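Local coordinates for sepf-like protein (PDB 3ZIE), which is a SepF-like protein of archaeal cell division, probably serving as a membrane anchor for the Z ring, at residues H36-L39 / T40-R43; N12-P15 / E16-E20; A29-A32 / F33-D37. The protein carries 1 engineered substitution. One frame throughout, in Å; residues are numbered along the deposited sequence.

Contact 1. Residues H36-L39 / T40-R43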
loop_
_atom_site.group_PDB
_atom_site.type_symbol
_atom_site.label_atom_id
_atom_site.label_comp_id
_atom_site.label_asym_id
_atom_site.label_seq_id
_atom_site.Cartn_x
_atom_site.Cartn_y
_atom_site.Cartn_z
ATOM N N HIS B 36 -9.480 -13.760 12.505
ATOM C CA HIS B 36 -9.870 -14.883 13.368
ATOM C C HIS B 36 -11.233 -15.419 13.054
ATOM O O HIS B 36 -11.823 -16.135 13.852
ATOM C CB HIS B 36 -9.673 -14.583 14.853
ATOM C CG HIS B 36 -8.220 -14.530 15.240
ATOM N ND1 HIS B 36 -7.474 -15.663 15.490
ATOM C CD2 HIS B 36 -7.354 -13.487 15.321
ATOM C CE1 HIS B 36 -6.223 -15.320 15.751
ATOM N NE2 HIS B 36 -6.132 -14.002 15.691
ATOM N N ASP B 37 -11.746 -15.094 11.871
ATOM C CA ASP B 37 -12.912 -15.823 11.351
ATOM C C ASP B 37 -12.364 -16.461 10.107
ATOM O O ASP B 37 -12.574 -15.944 9.024
ATOM C CB ASP B 37 -14.079 -14.926 10.971
ATOM C CG ASP B 37 -15.288 -15.730 10.498
ATOM O OD1 ASP B 37 -15.191 -16.960 10.105
ATOM O OD2 ASP B 37 -16.373 -15.125 10.505
ATOM N N LYS B 38 -11.638 -17.551 10.288
ATOM C CA LYS B 38 -10.883 -18.113 9.198
ATOM C C LYS B 38 -11.709 -18.611 8.043
ATOM O O LYS B 38 -11.286 -18.533 6.938
ATOM C CB LYS B 38 -9.940 -19.119 9.712
ATOM C CG LYS B 38 -8.963 -18.367 10.560
ATOM C CD LYS B 38 -7.985 -19.208 11.198
ATOM C CE LYS B 38 -7.186 -18.270 12.049
ATOM N NZ LYS B 38 -6.202 -19.074 12.693
ATOM N N LEU B 39 -12.919 -19.069 8.296
ATOM C CA LEU B 39 -13.734 -19.488 7.191
ATOM C C LEU B 39 -14.031 -18.287 6.260
ATOM O O LEU B 39 -13.864 -18.362 5.035
ATOM C CB LEU B 39 -15.001 -20.140 7.680
ATOM C CG LEU B 39 -16.020 -20.417 6.535
ATOM C CD1 LEU B 39 -15.458 -21.237 5.280
ATOM C CD2 LEU B 39 -17.292 -21.114 7.120
ATOM N N THR B 40 -14.429 -17.170 6.860
ATOM C CA THR B 40 -14.710 -15.967 6.114
ATOM C C THR B 40 -13.397 -15.486 5.460
ATOM O O THR B 40 -13.389 -15.157 4.294
ATOM C CB THR B 40 -15.233 -14.893 7.048
ATOM O OG1 THR B 40 -16.484 -15.342 7.561
ATOM C CG2 THR B 40 -15.409 -13.591 6.329
ATOM N N LEU B 41 -12.295 -15.538 6.187
ATOM C CA LEU B 41 -11.038 -15.058 5.608
ATOM C C LEU B 41 -10.583 -15.865 4.373
ATOM O O LEU B 41 -10.145 -15.318 3.300
ATOM C CB LEU B 41 -9.964 -15.105 6.677
ATOM C CG LEU B 41 -8.505 -15.023 6.237
ATOM C CD1 LEU B 41 -8.212 -13.592 5.893
ATOM C CD2 LEU B 41 -7.625 -15.494 7.370
ATOM N N ASP B 42 -10.684 -17.177 4.515
ATOM C CA ASP B 42 -10.364 -18.056 3.399
ATOM C C ASP B 42 -11.209 -17.789 2.170
ATOM O O ASP B 42 -10.650 -17.801 1.081
ATOM C CB ASP B 42 -10.412 -19.538 3.793
ATOM C CG ASP B 42 -9.348 -19.905 4.766
ATOM O OD1 ASP B 42 -8.385 -19.106 4.968
ATOM O OD2 ASP B 42 -9.456 -20.996 5.334
ATOM N N ARG B 43 -12.517 -17.530 2.313
ATOM C CA ARG B 43 -13.390 -17.277 1.170
ATOM C C ARG B 43 -13.013 -15.963 0.511
ATOM O O ARG B 43 -12.972 -15.855 -0.736
ATOM C CB ARG B 43 -14.884 -17.137 1.539
ATOM C CG ARG B 43 -15.572 -18.339 2.171
ATOM C CD ARG B 43 -17.057 -18.074 2.236
ATOM N NE ARG B 43 -17.712 -18.976 3.160
ATOM C CZ ARG B 43 -18.774 -18.664 3.914
ATOM N NH1 ARG B 43 -19.297 -17.433 3.870
ATOM N NH2 ARG B 43 -19.320 -19.579 4.738
#

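Contact 2. Residues N12-P15 / E16-E20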
loop_
_atom_site.group_PDB
_atom_site.type_symbol
_atom_site.label_atom_id
_atom_site.label_comp_id
_atom_site.label_asym_id
_atom_site.label_seq_id
_atom_site.Cartn_x
_atom_site.Cartn_y
_atom_site.Cartn_z
ATOM N N ASN B 12 -19.016 -8.799 1.950
ATOM C CA ASN B 12 -19.696 -7.684 1.275
ATOM C C ASN B 12 -18.783 -6.592 0.642
ATOM O O ASN B 12 -19.276 -5.794 -0.177
ATOM C CB ASN B 12 -20.707 -7.031 2.224
ATOM C CG ASN B 12 -21.829 -7.962 2.593
ATOM O OD1 ASN B 12 -22.287 -8.003 3.761
ATOM N ND2 ASN B 12 -22.279 -8.731 1.609
ATOM N N GLU B 13 -17.487 -6.569 0.972
ATOM C CA GLU B 13 -16.531 -5.608 0.324
ATOM C C GLU B 13 -15.896 -6.092 -0.981
ATOM O O GLU B 13 -15.332 -5.304 -1.756
ATOM C CB GLU B 13 -15.444 -5.154 1.305
ATOM C CG GLU B 13 -15.995 -4.372 2.506
ATOM C CD GLU B 13 -16.689 -5.322 3.500
ATOM O OE1 GLU B 13 -16.001 -6.223 4.021
ATOM O OE2 GLU B 13 -17.920 -5.207 3.713
ATOM N N VAL B 14 -15.993 -7.395 -1.245
ATOM C CA VAL B 14 -15.324 -7.999 -2.415
ATOM C C VAL B 14 -15.834 -7.415 -3.716
ATOM O O VAL B 14 -15.032 -7.051 -4.550
ATOM C CB VAL B 14 -15.402 -9.547 -2.414
ATOM C CG1 VAL B 14 -15.038 -10.118 -3.824
ATOM C CG2 VAL B 14 -14.510 -10.127 -1.309
ATOM N N PRO B 15 -17.181 -7.253 -3.900
ATOM C CA PRO B 15 -17.595 -6.792 -5.218
ATOM C C PRO B 15 -17.067 -5.372 -5.537
ATOM O O PRO B 15 -16.705 -5.099 -6.695
ATOM C CB PRO B 15 -19.145 -6.852 -5.111
ATOM C CG PRO B 15 -19.357 -7.978 -4.061
ATOM C CD PRO B 15 -18.353 -7.562 -3.057
ATOM N N GLU B 16 -16.998 -4.469 -4.549
ATOM C CA GLU B 16 -16.429 -3.120 -4.830
ATOM C C GLU B 16 -14.898 -3.170 -5.052
ATOM O O GLU B 16 -14.381 -2.372 -5.816
ATOM C CB GLU B 16 -16.771 -2.076 -3.731
ATOM C CG GLU B 16 -16.151 -0.656 -3.965
ATOM C CD GLU B 16 -16.552 -0.018 -5.311
ATOM O OE1 GLU B 16 -17.629 -0.361 -5.818
ATOM O OE2 GLU B 16 -15.792 0.784 -5.890
ATOM N N ILE B 17 -14.183 -4.065 -4.355
ATOM C CA ILE B 17 -12.722 -4.280 -4.616
ATOM C C ILE B 17 -12.535 -4.741 -6.058
ATOM O O ILE B 17 -11.657 -4.250 -6.805
ATOM C CB ILE B 17 -12.124 -5.229 -3.591
ATOM C CG1 ILE B 17 -12.169 -4.563 -2.180
ATOM C CG2 ILE B 17 -10.719 -5.760 -4.023
ATOM C CD1 ILE B 17 -11.923 -5.604 -1.004
ATOM N N LYS B 18 -13.401 -5.661 -6.484
ATOM C CA LYS B 18 -13.299 -6.166 -7.860
ATOM C C LYS B 18 -13.475 -5.021 -8.832
ATOM O O LYS B 18 -12.710 -4.906 -9.804
ATOM C CB LYS B 18 -14.317 -7.291 -8.144
ATOM C CG LYS B 18 -13.969 -8.582 -7.439
ATOM C CD LYS B 18 -15.088 -9.554 -7.628
ATOM C CE LYS B 18 -14.573 -10.976 -7.503
ATOM N NZ LYS B 18 -15.740 -11.937 -7.712
ATOM N N ARG B 19 -14.486 -4.182 -8.591
ATOM C CA ARG B 19 -14.789 -3.063 -9.465
ATOM C C ARG B 19 -13.596 -2.099 -9.600
ATOM O O ARG B 19 -13.269 -1.655 -10.715
ATOM C CB ARG B 19 -16.034 -2.283 -8.987
ATOM C CG ARG B 19 -17.238 -2.365 -9.915
ATOM C CD ARG B 19 -18.523 -1.730 -9.257
ATOM N NE ARG B 19 -19.388 -2.826 -8.814
ATOM C CZ ARG B 19 -19.796 -3.080 -7.564
ATOM N NH1 ARG B 19 -19.524 -2.271 -6.534
ATOM N NH2 ARG B 19 -20.548 -4.155 -7.379
ATOM N N GLU B 20 -12.949 -1.791 -8.485
ATOM C CA GLU B 20 -11.751 -0.895 -8.506
ATOM C C GLU B 20 -10.561 -1.471 -9.304
ATOM O O GLU B 20 -9.956 -0.783 -10.127
ATOM C CB GLU B 20 -11.347 -0.536 -7.052
ATOM C CG GLU B 20 -12.372 0.366 -6.384
ATOM C CD GLU B 20 -12.293 1.821 -6.918
ATOM O OE1 GLU B 20 -11.750 2.040 -8.017
ATOM O OE2 GLU B 20 -12.773 2.751 -6.235
HETATM O O HOH W 1 -18.750 -4.253 -2.185
#

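Contact 3. Residues A29-A32 / F33-D37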
loop_
_atom_site.group_PDB
_atom_site.type_symbol
_atom_site.label_atom_id
_atom_site.label_comp_id
_atom_site.label_asym_id
_atom_site.label_seq_id
_atom_site.Cartn_x
_atom_site.Cartn_y
_atom_site.Cartn_z
ATOM N N ALA B 29 -6.147 -3.744 1.013
ATOM C CA ALA B 29 -7.269 -4.244 1.840
ATOM C C ALA B 29 -6.825 -4.578 3.259
ATOM O O ALA B 29 -5.824 -5.315 3.472
ATOM C CB ALA B 29 -7.892 -5.468 1.148
ATOM N N ASP B 30 -7.560 -4.033 4.246
ATOM C CA ASP B 30 -7.297 -4.336 5.636
ATOM C C ASP B 30 -8.117 -5.556 5.972
ATOM O O ASP B 30 -9.339 -5.500 5.847
ATOM C CB ASP B 30 -7.733 -3.164 6.530
ATOM C CG ASP B 30 -7.342 -3.365 7.992
ATOM O OD1 ASP B 30 -6.810 -4.422 8.354
ATOM O OD2 ASP B 30 -7.523 -2.430 8.814
ATOM N N ILE B 31 -7.454 -6.657 6.340
ATOM C CA ILE B 31 -8.185 -7.883 6.725
ATOM C C ILE B 31 -8.125 -8.184 8.233
ATOM O O ILE B 31 -8.516 -9.305 8.646
ATOM C CB ILE B 31 -7.663 -9.167 5.947
ATOM C CG1 ILE B 31 -6.149 -9.338 6.212
ATOM C CG2 ILE B 31 -8.210 -9.095 4.457
ATOM C CD1 ILE B 31 -5.429 -10.537 5.655
ATOM N N ALA B 32 -7.638 -7.213 9.035
ATOM C CA ALA B 32 -7.432 -7.436 10.480
ATOM C C ALA B 32 -8.652 -8.022 11.143
ATOM O O ALA B 32 -8.538 -8.913 12.016
ATOM C CB ALA B 32 -7.064 -6.081 11.186
ATOM N N PHE B 33 -9.817 -7.513 10.737
ATOM C CA PHE B 33 -11.059 -7.811 11.425
ATOM C C PHE B 33 -11.507 -9.251 11.321
ATOM O O PHE B 33 -12.292 -9.736 12.180
ATOM C CB PHE B 33 -12.210 -6.896 10.966
ATOM C CG PHE B 33 -13.431 -6.980 11.865
ATOM C CD1 PHE B 33 -13.379 -6.486 13.191
ATOM C CD2 PHE B 33 -14.627 -7.608 11.414
ATOM C CE1 PHE B 33 -14.516 -6.582 14.058
ATOM C CE2 PHE B 33 -15.764 -7.687 12.252
ATOM C CZ PHE B 33 -15.710 -7.171 13.570
ATOM N N ILE B 34 -11.085 -9.903 10.230
ATOM C CA ILE B 34 -11.549 -11.245 9.927
ATOM C C ILE B 34 -10.407 -12.244 10.031
ATOM O O ILE B 34 -10.576 -13.398 9.624
ATOM C CB ILE B 34 -12.194 -11.336 8.503
ATOM C CG1 ILE B 34 -11.199 -10.930 7.384
ATOM C CG2 ILE B 34 -13.473 -10.533 8.426
ATOM C CD1 ILE B 34 -11.641 -11.253 5.901
ATOM N N LYS B 35 -9.252 -11.832 10.560
ATOM C CA LYS B 35 -8.133 -12.760 10.713
ATOM C C LYS B 35 -8.482 -13.935 11.643
ATOM O O LYS B 35 -7.895 -15.008 11.534
ATOM C CB LYS B 35 -6.863 -12.075 11.189
ATOM C CG LYS B 35 -5.967 -11.560 10.033
ATOM C CD LYS B 35 -4.598 -11.221 10.522
ATOM C CE LYS B 35 -3.693 -12.425 10.625
ATOM N NZ LYS B 35 -2.698 -12.469 9.501
ATOM N N HIS B 36 -9.480 -13.760 12.505
ATOM C CA HIS B 36 -9.870 -14.883 13.368
ATOM C C HIS B 36 -11.233 -15.419 13.054
ATOM O O HIS B 36 -11.823 -16.135 13.852
ATOM C CB HIS B 36 -9.673 -14.583 14.853
ATOM C CG HIS B 36 -8.220 -14.530 15.240
ATOM N ND1 HIS B 36 -7.474 -15.663 15.490
ATOM C CD2 HIS B 36 -7.354 -13.487 15.321
ATOM C CE1 HIS B 36 -6.223 -15.320 15.751
ATOM N NE2 HIS B 36 -6.132 -14.002 15.691
ATOM N N ASP B 37 -11.746 -15.094 11.871
ATOM C CA ASP B 37 -12.912 -15.823 11.351
ATOM C C ASP B 37 -12.364 -16.461 10.107
ATOM O O ASP B 37 -12.574 -15.944 9.024
ATOM C CB ASP B 37 -14.079 -14.926 10.971
ATOM C CG ASP B 37 -15.288 -15.730 10.498
ATOM O OD1 ASP B 37 -15.191 -16.960 10.105
ATOM O OD2 ASP B 37 -16.373 -15.125 10.505
HETATM O O HOH W 2 -10.400 -5.629 8.559
HETATM O O HOH W 3 -9.407 -11.097 13.633
#

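Contact 1. Residues H36-L39 / T40-R43
Asp42 N gives its hydrogen to Lys38 O at 2.8 Å, the shortest bond in this first turn of helix 38-55. Leu41 N reaches back to Asp37 O at 2.9 Å, and Arg43 N to Leu39 O at 3.1 Å continues the i to i+4 pattern.

Asp37 is the N-cap. Its CG stands trans to the backbone N (chi1 -177°), which swings the carboxylate forward over the helix start. OD1 of Asp37 accepts from Thr40 N at 3.3 Å, a weak capping bond although nearly straight (169°). OD2 of Asp37 takes the Thr40 hydroxyl, again weakly, with OG1 3.0 Å away. Thr40 can offer both groups because OG1 sits beside its own N-H (chi1 -65°), so that Thr40 alone serves both carboxylate oxygens, and the two weak bonds together should limit the rotation of the carboxylate.

Farther out the contacts are apolar or merely close. The Leu39 and Arg43 side chains cross at a slant: Leu39 CD2 lies 3.5 Å from Arg43 NH2, and Leu39 CD1 is 3.8 Å from Arg43 NE. Arg43 CG also packs on Leu39 O, while its side chain touches Leu11. On the inner face Leu41 leans on Ile31.

Chemically, the turn is held by backbone bonds and a light side-chain cap. The negative carboxylate of Asp37 facing the amide end of the helix is likely to be favoured by the helix dipole, even though neither capping bond is strong alone.

Contact 2. Residues N12-P15 / E16-E20
Lys18 N donates to Val14 O at 2.9 Å, the shortest hydrogen bond made directly between 12-15 and 16-20, and Ile17 N donates to Glu13 O in the same helical pattern. Pro15 O meets Arg19 in two ways, of which one is a hydrogen bond and the other face packing. Arg19 N donates to Pro15 O at 3.1 Å, and the guanidinium of the same arginine folds back so that Pro15 O stands 3.8 Å above the guanidinium plane, over its centre. A bend at chi3 (-104°) turns the arginine round to do this, and it brings NH2 beside Pro15 CB as well. In its plane the guanidinium has another partner: Arg19 NH1 makes a salt bridge of 2.8 Å with Glu16 OE1. One face and one edge are thus engaged, which should fix the rotation of the group.

At the N-terminal side a water bridges the chain, donating to Asn12 O at 2.6 Å and accepting from Glu16 N at 3.0 Å. The Glu13 carboxylate looks elsewhere, taking Thr9 N on OE1.

Among the packing contacts, the extended Lys18 chain crosses Val14, its CE 3.8 Å from Val14 CG1. Cutting Lys18 back to an alanine removes the methylenes laid over Val14 CG1, and would probably leave both Val14 and Leu51 of helix 38-55 with a gap beside them. Ile17 lays its CG1 3.3 Å from Glu13 O, a methylene against a carbonyl oxygen, and the rest of its side chain packs on Val8, Val27 and Leu48, with Ile81 of the second subunit closing in.

This is the N-terminal part of the helix in a beta-alpha-beta crossover: helix 14-22 links the parallel strands 2-7 and 26-30, its buried side set against helix 38-55 and the sheet.

Contact 3. Residues A29-A32 / F33-D37
Ile34 N donates to Ile31 O at 3.1 Å, an i to i+3 bond in which the donor stands well above the carbonyl plane (49° out of it). Lys35 N repeats the step to Ala32 O, but weakly, at 3.3 Å. Next comes a type I beta turn from Ile34 to Asp37, drawn shut by Asp37 N on Ile34 O.

Among side-chain polar contacts, Asp30 OD1 accepts from Ala32 N at 3.0 Å, met from above the carboxylate plane, which makes an Asx turn at the end of strand 26-30. Lys35 NZ forms a salt bridge with Glu64 OE1.

Two waters patch carbonyls and amides that the turns leave apart. One donates to Asp30 O and accepts from Phe33 N, 2.9 Å from each of these two atoms. The other donates to Ala32 O and accepts, weakly, from His36 N.

The apolar contact joins the two isoleucines, with Ile34 CG1 4.2 Å from Ile31 CB. Ile34 sets CG1 between its backbone N and carbonyl carbon (chi1 59°), which also packs that carbon against a carbonyl, 3.4 Å from Ile31 O. Lys35 CG lies against the same oxygen, 3.7 Å from Ile31 O, and its chain also touches Asp65. Both isoleucine side chains turn into the fold, Ile31 onto Val67 and Leu41, Ile34 onto Val44, whereas the Phe33 side chain touches Thr9.

Taken together, these residues form a compact strand-to-helix connection: an Asx turn leading into a short 3-10 turn, then a type I turn that delivers the chain to Asp37, the N-cap of helix 38-55.

How the contacts relate
Contact 1 lies on the surface, while contacts 2 and 3 are each partly buried; contact 2, whose centre lies about 10 Å from that of the chain, is the nearest of the three to it and the one that also meets the second subunit. Contacts 1 and 3 are neighbours in space and sequence: they share His36 and Asp37, and Leu41 CB packs 3.5 Å from Ile34 O. Contact 2 stands apart, nearest atoms about 6 Å from contact 1 and 5 Å from contact 3. Contacts 1 and 2 both lie at N-terminal turns of helices; contact 1 has an aspartate N-cap, contact 2 a bridging water and, farther along, a salt bridge, whereas contact 3 depends on tight turns and waters.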